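Local coordinates for hypothetical protein SMU.848 (PDB 2G0I) that probably acts as a cysteine protease of the Prp family, which is associated with ribosome biogenesis, and belongs to the two-layer alpha-beta sandwich proteins, at residues 39-42 with 48-51; 90-93 with 99-102; 44-49 with 109-114. All coordinates share one frame; numbering follows the deposited sequence.

Overall arrangement
All three contacts hang on one mixed sheet backed by helices, in a two-layer alpha-beta sandwich. Contact 1 (39-42 with 48-51) and contact 2 (90-93 with 99-102) are both antiparallel hairpins, joined where strands 46-53 and 100-104 run side by side; there Glu51 packs on Tyr100. Contact 1 lies inside the sheet and is partly buried, with Phe40 against Val50, whereas contact 2 ends in the outermost strand 90-94 and is more superficial, with paired selenomethionines. Contact 3 (44-49 with 109-114) shares Glu48 and Ser49 with contact 1 but replaces the backbone ladder by a salt bridge and an aliphatic touch to a loop.

Contact 1 (39-42 with 48-51); sequences TFIR and ESVE
Thr39 and Glu51 form a hydrogen-bonded pair of two antiparallel strands, each bonding through its N to the other's O at 2.9 Å. Further along, Ile41 N bonds to Ser49 O at 2.9 Å. Ile41 O then takes Glu48 N at 2.8 Å and, weakly, Ser49 N at 3.4 Å. Two residues of one strand thus share a single partner on the other, a classic beta bulge. Between the bonded pairs, Val50 CA and Phe40 CA make C-H...O contacts with Thr39 O and Ser49 O, respectively.

Apolar contact concentrates on the face of Phe40 and Val50, a non-hydrogen-bonded pair whose side chains lie alongside each other. Val50 CG2 sits over the centre of the Phe40 ring, 3.6 Å from its centroid, a CH-pi contact. This methyl reaches the ring because it is anti to Val50 N, while CG1 lies between N and the carbonyl carbon (chi1 61°). On the other face, Ser49 OG lies against the aliphatic chain of Ile41, 3.6 Å from both its CB and its CD1.

Two waters supplement the ladder on this second face. One donates to Thr39 O and is hydrogen-bonded to Ser49 OG; the other joins Thr39 OG1 to Glu51 O.

The hairpin of strands 36-43 and 46-53 occupies the inside of the sheet, with strand 138-144 flanking Phe40 and strand 100-104 flanking Val50 through backbone bonds. Helix 114-133 packs on the face of Phe40 and Val50, Leu124 meeting the phenylalanine and Phe120 and Phe123 the valine.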
ATOM      1  N   THR B  39      -8.632 -12.139   7.086  1.00 13.05           N
ATOM      2  CA  THR B  39      -8.183 -13.485   7.507  1.00 12.64           C
ATOM      3  C   THR B  39      -7.104 -13.918   6.547  1.00 12.54           C
ATOM      4  O   THR B  39      -7.365 -14.083   5.331  1.00 11.12           O
ATOM      5  CB  THR B  39      -9.371 -14.504   7.498  1.00 13.46           C
ATOM      6  OG1 THR B  39     -10.419 -14.016   8.334  1.00 14.18           O
ATOM      7  CG2 THR B  39      -8.950 -15.927   7.925  1.00 15.81           C
ATOM      8  N   PHE B  40      -5.887 -14.014   7.073  1.00 11.28           N
ATOM      9  CA  PHE B  40      -4.724 -14.475   6.299  1.00 10.50           C
ATOM     10  C   PHE B  40      -4.484 -15.945   6.605  1.00 12.97           C
ATOM     11  O   PHE B  40      -4.526 -16.380   7.766  1.00 12.27           O
ATOM     12  CB  PHE B  40      -3.482 -13.683   6.701  1.00 11.49           C
ATOM     13  CG  PHE B  40      -3.566 -12.200   6.373  1.00 12.62           C
ATOM     14  CD1 PHE B  40      -2.898 -11.698   5.239  1.00 14.81           C
ATOM     15  CD2 PHE B  40      -4.235 -11.313   7.215  1.00 13.53           C
ATOM     16  CE1 PHE B  40      -2.942 -10.349   4.904  1.00 14.39           C
ATOM     17  CE2 PHE B  40      -4.275  -9.919   6.890  1.00 15.48           C
ATOM     18  CZ  PHE B  40      -3.599  -9.449   5.718  1.00 13.47           C
ATOM     19  N   ILE B  41      -4.172 -16.701   5.570  1.00 14.05           N
ATOM     20  CA  ILE B  41      -3.710 -18.058   5.780  1.00 13.51           C
ATOM     21  C   ILE B  41      -2.268 -18.190   5.327  1.00 15.60           C
ATOM     22  O   ILE B  41      -1.958 -17.920   4.152  1.00 12.03           O
ATOM     23  CB  ILE B  41      -4.609 -19.059   5.065  1.00 15.76           C
ATOM     24  CG1 ILE B  41      -6.017 -18.968   5.639  1.00 15.37           C
ATOM     25  CG2 ILE B  41      -3.987 -20.530   5.156  1.00 13.96           C
ATOM     26  CD1 ILE B  41      -6.998 -19.765   4.886  1.00 17.25           C
ATOM     27  N   ARG B  42      -1.417 -18.641   6.255  1.00 14.77           N
ATOM     28  CA  ARG B  42      -0.031 -18.999   5.996  1.00 15.89           C
ATOM     29  C   ARG B  42       0.048 -20.549   6.042  1.00 16.78           C
ATOM     30  O   ARG B  42      -0.527 -21.183   6.945  1.00 17.76           O
ATOM     31  CB  ARG B  42       0.863 -18.396   7.080  1.00 16.03           C
ATOM     32  CG  ARG B  42       2.349 -18.445   6.756  1.00 16.36           C
ATOM     33  CD  ARG B  42       3.204 -17.793   7.867  1.00 18.87           C
ATOM     34  NE  ARG B  42       2.965 -16.351   8.046  1.00 19.47           N
ATOM     35  CZ  ARG B  42       3.598 -15.384   7.377  1.00 18.97           C
ATOM     36  NH1 ARG B  42       4.528 -15.691   6.481  1.00 20.08           N
ATOM     37  NH2 ARG B  42       3.330 -14.109   7.628  1.00 18.76           N
ATOM     38  N   GLU B  48      -0.546 -17.622   1.711  1.00 11.18           N
ATOM     39  CA  GLU B  48      -1.236 -18.226   0.589  1.00 12.70           C
ATOM     40  C   GLU B  48      -2.517 -17.519   0.203  1.00 12.05           C
ATOM     41  O   GLU B  48      -2.836 -17.475  -0.964  1.00 11.20           O
ATOM     42  CB  GLU B  48      -1.533 -19.708   0.857  1.00 14.64           C
ATOM     43  CG  GLU B  48      -0.223 -20.527   0.967  1.00 18.92           C
ATOM     44  CD  GLU B  48      -0.343 -21.914   0.348  1.00 20.67           C
ATOM     45  OE1 GLU B  48       0.634 -22.374  -0.270  1.00 23.10           O
ATOM     46  OE2 GLU B  48      -1.403 -22.511   0.486  1.00 20.86           O
ATOM     47  N   SER B  49      -3.246 -16.986   1.178  1.00 12.47           N
ATOM     48  CA  SER B  49      -4.495 -16.287   0.872  1.00 12.40           C
ATOM     49  C   SER B  49      -4.875 -15.231   1.893  1.00 12.33           C
ATOM     50  O   SER B  49      -4.466 -15.276   3.047  1.00 10.66           O
ATOM     51  CB  SER B  49      -5.654 -17.275   0.715  1.00 13.43           C
ATOM     52  OG  SER B  49      -5.969 -17.908   1.957  1.00 15.69           O
ATOM     53  N   VAL B  50      -5.708 -14.296   1.455  1.00 10.92           N
ATOM     54  CA  VAL B  50      -6.302 -13.337   2.379  1.00  9.73           C
ATOM     55  C   VAL B  50      -7.732 -13.104   1.945  1.00 11.63           C
ATOM     56  O   VAL B  50      -8.027 -12.994   0.735  1.00 12.05           O
ATOM     57  CB  VAL B  50      -5.471 -12.017   2.510  1.00 11.12           C
ATOM     58  CG1 VAL B  50      -5.379 -11.333   1.162  1.00 11.19           C
ATOM     59  CG2 VAL B  50      -6.147 -11.056   3.518  1.00 11.88           C
ATOM     60  N   GLU B  51      -8.617 -13.073   2.936  1.00 12.10           N
ATOM     61  CA  GLU B  51     -10.020 -12.877   2.704  1.00 14.48           C
ATOM     62  C   GLU B  51     -10.434 -11.659   3.490  1.00 15.27           C
ATOM     63  O   GLU B  51     -10.135 -11.588   4.675  1.00 12.75           O
ATOM     64  CB  GLU B  51     -10.787 -14.134   3.117  1.00 16.07           C
ATOM     65  CG  GLU B  51     -12.296 -13.974   3.069  1.00 20.98           C
ATOM     66  CD  GLU B  51     -13.040 -15.234   3.544  1.00 24.86           C
ATOM     67  OE1 GLU B  51     -12.469 -16.342   3.455  1.00 27.82           O
ATOM     68  OE2 GLU B  51     -14.199 -15.100   3.991  1.00 26.91           O
TER
HETATM   69  O   HOH W   1      -7.700 -16.235   3.522  1.00 16.13           O
HETATM   70  O   HOH W   2     -12.043 -12.588   6.866  1.00 24.18           O

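Contact 2 (90-93 with 99-102); sequences SLQM and GYMK
Strands 90-93 and 100-102 run antiparallel at 174°, their axes 4.7 Å apart. Gln92 and Lys102 form the hydrogen-bonded pair: Gln92 N reaches Lys102 O at 3.0 Å and Lys102 N reaches Gln92 O at 2.9 Å. Next to it, Met93 and Met101 are a non-hydrogen-bonded pair, with Met93 CA directed at Tyr100 O in a C-H...O contact of 3.2 Å. A water donates to Lys102 O and is also hydrogen-bonded to Ser90 OG.

This is the beta hairpin that ends the sheet of the alpha-beta sandwich, with strand 90-94 outermost in the chain and strand 100-104 bonded on its other side to strand 46-53, partly through Met101 and Leu52.

Met93 and Met101, both selenomethionines, lie side by side and point the same way, their CG atoms 3.7 Å apart. Their CE methyls meet again at 4.0 Å, each chain bending at chi3, but in opposite senses (60° and -41°). On the same face Leu91 CD1 crosses the Met101 chain, 3.8 Å from its CG. The opposite face carries Gln92, whose CG lies near the plane of the Tyr100 ring at its edge, 4.1 Å from CE2. Tyr100 also touches Glu51 and Thr53 of strand 46-53.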
ATOM      1  N   SER B  90      -5.684 -15.481  -8.311  1.00 16.71           N
ATOM      2  CA  SER B  90      -7.081 -15.737  -8.352  1.00 14.65           C
ATOM      3  C   SER B  90      -7.676 -14.700  -7.388  1.00 16.24           C
ATOM      4  O   SER B  90      -7.163 -14.498  -6.280  1.00 14.70           O
ATOM      5  CB  SER B  90      -7.319 -17.156  -7.875  1.00 16.46           C
ATOM      6  OG  SER B  90      -8.677 -17.389  -7.623  1.00 17.67           O
ATOM      7  N   LEU B  91      -8.749 -14.048  -7.813  1.00 14.43           N
ATOM      8  CA  LEU B  91      -9.330 -12.951  -7.036  1.00 14.14           C
ATOM      9  C   LEU B  91     -10.826 -13.032  -7.193  1.00 14.74           C
ATOM     10  O   LEU B  91     -11.334 -13.006  -8.317  1.00 14.07           O
ATOM     11  CB  LEU B  91      -8.846 -11.599  -7.605  1.00 14.65           C
ATOM     12  CG  LEU B  91      -9.609 -10.382  -7.013  1.00 14.87           C
ATOM     13  CD1 LEU B  91      -9.327 -10.144  -5.518  1.00 15.81           C
ATOM     14  CD2 LEU B  91      -9.318  -9.118  -7.809  1.00 16.79           C
ATOM     15  N   GLN B  92     -11.540 -13.114  -6.075  1.00 13.89           N
ATOM     16  CA  GLN B  92     -13.015 -13.058  -6.083  1.00 17.59           C
ATOM     17  C   GLN B  92     -13.368 -11.771  -5.350  1.00 17.82           C
ATOM     18  O   GLN B  92     -12.822 -11.505  -4.277  1.00 12.35           O
ATOM     19  CB  GLN B  92     -13.552 -14.274  -5.337  1.00 21.62           C
ATOM     20  CG  GLN B  92     -15.053 -14.424  -5.382  1.00 26.67           C
ATOM     21  CD  GLN B  92     -15.584 -14.366  -6.822  1.00 31.12           C
ATOM     22  OE1 GLN B  92     -15.349 -15.290  -7.643  1.00 34.20           O
ATOM     23  NE2 GLN B  92     -16.290 -13.270  -7.144  1.00 31.03           N
HETATM   24  N   MSE B  93     -14.269 -10.966  -5.907  1.00 19.36           N
HETATM   25  CA  MSE B  93     -14.709  -9.741  -5.224  1.00 22.22           C
HETATM   26  C   MSE B  93     -16.191  -9.461  -5.450  1.00 23.40           C
HETATM   27  O   MSE B  93     -16.685  -9.603  -6.583  1.00 19.94           O
HETATM   28  CB  MSE B  93     -13.988  -8.527  -5.784  1.00 23.14           C
HETATM   29  CG  MSE B  93     -12.531  -8.354  -5.445  1.00 24.81           C
HETATM   30 SE   MSE B  93     -11.957  -6.614  -6.078  1.00 28.32          SE
HETATM   31  CE  MSE B  93     -13.114  -5.576  -5.104  1.00 26.79           C
ATOM     32  N   GLY B  99     -19.271  -6.071   1.453  1.00 30.62           N
ATOM     33  CA  GLY B  99     -18.129  -6.330   0.577  1.00 25.15           C
ATOM     34  C   GLY B  99     -17.404  -7.598   0.961  1.00 22.88           C
ATOM     35  O   GLY B  99     -17.249  -7.913   2.152  1.00 18.97           O
ATOM     36  N   TYR B 100     -16.929  -8.299  -0.066  1.00 18.31           N
ATOM     37  CA  TYR B 100     -16.125  -9.503   0.075  1.00 17.26           C
ATOM     38  C   TYR B 100     -14.971  -9.466  -0.944  1.00 15.45           C
ATOM     39  O   TYR B 100     -15.149  -9.058  -2.112  1.00 13.54           O
ATOM     40  CB  TYR B 100     -17.001 -10.733  -0.173  1.00 16.87           C
ATOM     41  CG  TYR B 100     -16.260 -12.036  -0.159  1.00 17.60           C
ATOM     42  CD1 TYR B 100     -15.944 -12.651   1.042  1.00 17.60           C
ATOM     43  CD2 TYR B 100     -15.829 -12.637  -1.350  1.00 19.16           C
ATOM     44  CE1 TYR B 100     -15.239 -13.834   1.086  1.00 18.18           C
ATOM     45  CE2 TYR B 100     -15.097 -13.851  -1.324  1.00 20.04           C
ATOM     46  CZ  TYR B 100     -14.817 -14.440  -0.087  1.00 18.23           C
ATOM     47  OH  TYR B 100     -14.111 -15.621  -0.002  1.00 18.83           O
HETATM   48  N   MSE B 101     -13.796  -9.919  -0.510  1.00 16.99           N
HETATM   49  CA  MSE B 101     -12.659 -10.034  -1.391  1.00 18.66           C
HETATM   50  C   MSE B 101     -11.811 -11.202  -0.921  1.00 16.21           C
HETATM   51  O   MSE B 101     -11.592 -11.383   0.272  1.00 16.17           O
HETATM   52  CB  MSE B 101     -11.853  -8.748  -1.359  1.00 19.21           C
HETATM   53  CG  MSE B 101     -10.671  -8.723  -2.266  1.00 27.30           C
HETATM   54 SE   MSE B 101      -9.598  -7.062  -1.988  1.00 36.13          SE
HETATM   55  CE  MSE B 101     -10.939  -5.788  -1.802  1.00 31.35           C
ATOM     56  N   LYS B 102     -11.359 -12.016  -1.857  1.00 14.12           N
ATOM     57  CA  LYS B 102     -10.423 -13.033  -1.490  1.00 13.72           C
ATOM     58  C   LYS B 102      -9.346 -13.106  -2.554  1.00 13.70           C
ATOM     59  O   LYS B 102      -9.655 -13.279  -3.755  1.00 13.27           O
ATOM     60  CB  LYS B 102     -11.134 -14.369  -1.310  1.00 17.08           C
ATOM     61  CG  LYS B 102     -10.139 -15.472  -0.901  1.00 19.43           C
ATOM     62  CD  LYS B 102     -10.846 -16.761  -0.504  1.00 21.31           C
ATOM     63  CE  LYS B 102      -9.819 -17.705   0.071  1.00 22.78           C
ATOM     64  NZ  LYS B 102     -10.413 -18.955   0.558  1.00 25.69           N
TER
HETATM   65  O   HOH W   3      -9.739 -15.858  -5.056  1.00 27.71           O

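Contact 3 (44-49 with 109-114); sequences KGILES and TNKSDE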
ATOM      1  N   LYS B  44       3.027 -23.657   5.642  1.00 19.29           N
ATOM      2  CA  LYS B  44       4.444 -23.980   5.514  1.00 21.98           C
ATOM      3  C   LYS B  44       5.291 -22.718   5.377  1.00 20.49           C
ATOM      4  O   LYS B  44       6.245 -22.679   4.593  1.00 18.85           O
ATOM      5  CB  LYS B  44       4.689 -24.946   4.330  1.00 25.04           C
ATOM      6  CG  LYS B  44       3.883 -26.250   4.353  1.00 28.53           C
ATOM      7  CD  LYS B  44       4.282 -27.117   5.554  1.00 32.24           C
ATOM      8  CE  LYS B  44       3.584 -28.461   5.552  1.00 33.45           C
ATOM      9  NZ  LYS B  44       3.960 -29.155   6.806  1.00 35.78           N
ATOM     10  N   GLY B  45       4.924 -21.681   6.123  1.00 20.19           N
ATOM     11  CA  GLY B  45       5.749 -20.492   6.222  1.00 20.12           C
ATOM     12  C   GLY B  45       5.429 -19.391   5.225  1.00 21.22           C
ATOM     13  O   GLY B  45       5.834 -18.255   5.437  1.00 22.06           O
ATOM     14  N   ILE B  46       4.720 -19.722   4.144  1.00 17.73           N
ATOM     15  CA  ILE B  46       4.362 -18.731   3.115  1.00 16.51           C
ATOM     16  C   ILE B  46       2.864 -18.296   3.165  1.00 15.19           C
ATOM     17  O   ILE B  46       1.952 -19.100   3.398  1.00 13.70           O
ATOM     18  CB  ILE B  46       4.747 -19.190   1.663  1.00 17.55           C
ATOM     19  CG1 ILE B  46       3.857 -20.345   1.190  1.00 18.97           C
ATOM     20  CG2 ILE B  46       6.298 -19.549   1.554  1.00 17.24           C
ATOM     21  CD1 ILE B  46       3.705 -20.511  -0.339  1.00 20.39           C
ATOM     22  N   LEU B  47       2.633 -17.005   2.953  1.00 13.65           N
ATOM     23  CA  LEU B  47       1.266 -16.496   2.824  1.00  9.98           C
ATOM     24  C   LEU B  47       0.633 -17.031   1.556  1.00 11.31           C
ATOM     25  O   LEU B  47       1.171 -16.846   0.456  1.00 13.44           O
ATOM     26  CB  LEU B  47       1.287 -14.958   2.792  1.00 11.76           C
ATOM     27  CG  LEU B  47       1.655 -14.342   4.143  1.00 14.41           C
ATOM     28  CD1 LEU B  47       1.973 -12.867   3.950  1.00 13.35           C
ATOM     29  CD2 LEU B  47       0.518 -14.538   5.178  1.00 13.48           C
ATOM     30  N   GLU B  48      -0.546 -17.622   1.711  1.00 11.18           N
ATOM     31  CA  GLU B  48      -1.236 -18.226   0.589  1.00 12.70           C
ATOM     32  C   GLU B  48      -2.517 -17.519   0.203  1.00 12.05           C
ATOM     33  O   GLU B  48      -2.836 -17.475  -0.964  1.00 11.20           O
ATOM     34  CB  GLU B  48      -1.533 -19.708   0.857  1.00 14.64           C
ATOM     35  CG  GLU B  48      -0.223 -20.527   0.967  1.00 18.92           C
ATOM     36  CD  GLU B  48      -0.343 -21.914   0.348  1.00 20.67           C
ATOM     37  OE1 GLU B  48       0.634 -22.374  -0.270  1.00 23.10           O
ATOM     38  OE2 GLU B  48      -1.403 -22.511   0.486  1.00 20.86           O
ATOM     39  N   SER B  49      -3.246 -16.986   1.178  1.00 12.47           N
ATOM     40  CA  SER B  49      -4.495 -16.287   0.872  1.00 12.40           C
ATOM     41  C   SER B  49      -4.875 -15.231   1.893  1.00 12.33           C
ATOM     42  O   SER B  49      -4.466 -15.276   3.047  1.00 10.66           O
ATOM     43  CB  SER B  49      -5.654 -17.275   0.715  1.00 13.43           C
ATOM     44  OG  SER B  49      -5.969 -17.908   1.957  1.00 15.69           O
ATOM     45  N   THR B 109       1.710 -21.553  -9.209  1.00 22.82           N
ATOM     46  CA  THR B 109       2.923 -22.373  -8.989  1.00 24.85           C
ATOM     47  C   THR B 109       4.072 -21.553  -8.421  1.00 23.88           C
ATOM     48  O   THR B 109       4.884 -22.065  -7.652  1.00 25.27           O
ATOM     49  CB  THR B 109       3.318 -23.286 -10.214  1.00 26.72           C
ATOM     50  OG1 THR B 109       2.830 -22.694 -11.410  1.00 28.49           O
ATOM     51  CG2 THR B 109       2.653 -24.668 -10.096  1.00 28.03           C
ATOM     52  N   ASN B 110       4.087 -20.258  -8.705  1.00 23.40           N
ATOM     53  CA  ASN B 110       5.128 -19.417  -8.118  1.00 20.56           C
ATOM     54  C   ASN B 110       4.682 -18.627  -6.862  1.00 21.13           C
ATOM     55  O   ASN B 110       5.264 -17.605  -6.512  1.00 18.78           O
ATOM     56  CB  ASN B 110       5.826 -18.551  -9.194  1.00 22.79           C
ATOM     57  CG  ASN B 110       4.966 -17.388  -9.677  1.00 23.24           C
ATOM     58  OD1 ASN B 110       3.724 -17.452  -9.678  1.00 24.34           O
ATOM     59  ND2 ASN B 110       5.625 -16.320 -10.111  1.00 23.59           N
ATOM     60  N   LYS B 111       3.686 -19.143  -6.151  1.00 18.33           N
ATOM     61  CA  LYS B 111       3.297 -18.535  -4.866  1.00 19.67           C
ATOM     62  C   LYS B 111       4.449 -18.313  -3.893  1.00 19.78           C
ATOM     63  O   LYS B 111       4.405 -17.381  -3.116  1.00 19.27           O
ATOM     64  CB  LYS B 111       2.196 -19.354  -4.179  1.00 17.94           C
ATOM     65  CG  LYS B 111       2.586 -20.791  -3.875  1.00 17.46           C
ATOM     66  CD  LYS B 111       1.378 -21.582  -3.469  1.00 17.97           C
ATOM     67  CE  LYS B 111       1.745 -23.053  -3.290  1.00 18.90           C
ATOM     68  NZ  LYS B 111       0.613 -23.783  -2.638  1.00 20.39           N
ATOM     69  N   SER B 112       5.484 -19.164  -3.936  1.00 18.22           N
ATOM     70  CA  SER B 112       6.574 -19.123  -2.957  1.00 19.30           C
ATOM     71  C   SER B 112       7.673 -18.115  -3.360  1.00 18.52           C
ATOM     72  O   SER B 112       8.671 -17.956  -2.634  1.00 18.62           O
ATOM     73  CB  SER B 112       7.169 -20.537  -2.834  1.00 19.35           C
ATOM     74  OG  SER B 112       7.798 -20.866  -4.072  1.00 22.34           O
ATOM     75  N   ASP B 113       7.495 -17.430  -4.505  1.00 17.59           N
ATOM     76  CA  ASP B 113       8.528 -16.526  -5.025  1.00 19.48           C
ATOM     77  C   ASP B 113       8.839 -15.451  -4.016  1.00 20.06           C
ATOM     78  O   ASP B 113       7.925 -14.997  -3.295  1.00 17.60           O
ATOM     79  CB  ASP B 113       8.082 -15.829  -6.318  1.00 20.31           C
ATOM     80  CG  ASP B 113       8.446 -16.596  -7.541  1.00 22.21           C
ATOM     81  OD1 ASP B 113       8.728 -17.825  -7.402  1.00 24.08           O
ATOM     82  OD2 ASP B 113       8.421 -15.984  -8.644  1.00 21.96           O
ATOM     83  N   GLU B 114      10.098 -15.016  -4.009  1.00 18.57           N
ATOM     84  CA  GLU B 114      10.550 -13.963  -3.140  1.00 21.04           C
ATOM     85  C   GLU B 114       9.754 -12.669  -3.369  1.00 18.22           C
ATOM     86  O   GLU B 114       9.309 -12.045  -2.404  1.00 17.02           O
ATOM     87  CB  GLU B 114      12.059 -13.717  -3.316  1.00 22.71           C
ATOM     88  CG  GLU B 114      12.679 -12.942  -2.170  1.00 28.42           C
ATOM     89  CD  GLU B 114      14.159 -12.591  -2.403  1.00 31.43           C
ATOM     90  OE1 GLU B 114      14.991 -13.537  -2.466  1.00 35.42           O
ATOM     91  OE2 GLU B 114      14.476 -11.376  -2.516  1.00 34.09           O
TER
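Lys111 reaches across to Glu48, its NZ 2.8 Å from Glu48 OE1 in a hydrogen-bonded salt bridge. The oxygen is met on its syn side, 31° out of the carboxylate plane. Lys111 CG stands between its own N and carbonyl carbon (chi1 60°), and from there the chain runs extended to the carboxylate. The charged ends have further partners: Lys111 NZ also bonds to Ser106 O, and Glu48 OE2 pairs with Arg43. The carboxylate is thus held between two cations, which would probably favour its ionised form.

Ile46, burying about as much surface here as Lys111, supplies the close apolar part. Its CD1 touches Lys111 CG at 3.7 Å, and the two side chains cross at about a right angle; the lysine's aliphatic stem is packed and its ammonium paired. Contact slackens toward the exposed Ser112, where Ile46 CD1 comes no nearer than 4.1 Å, to CA.

Beyond Ser112, the turn is braced internally: Asp113 N bonds to Asn110 O at 3.0 Å, and Asn110 ND2 reaches Asp113 OD2 at 3.2 Å from above the carboxylate plane. Gln117 of the following helix links both sides, bonding to Leu47 N and Lys111 O. The arrangement joins a hairpin strand to a type I beta turn, Asn110 to Asp113, which leads into helix 114-133 with Asp113 at the N-cap position, though its side chain makes no capping bond.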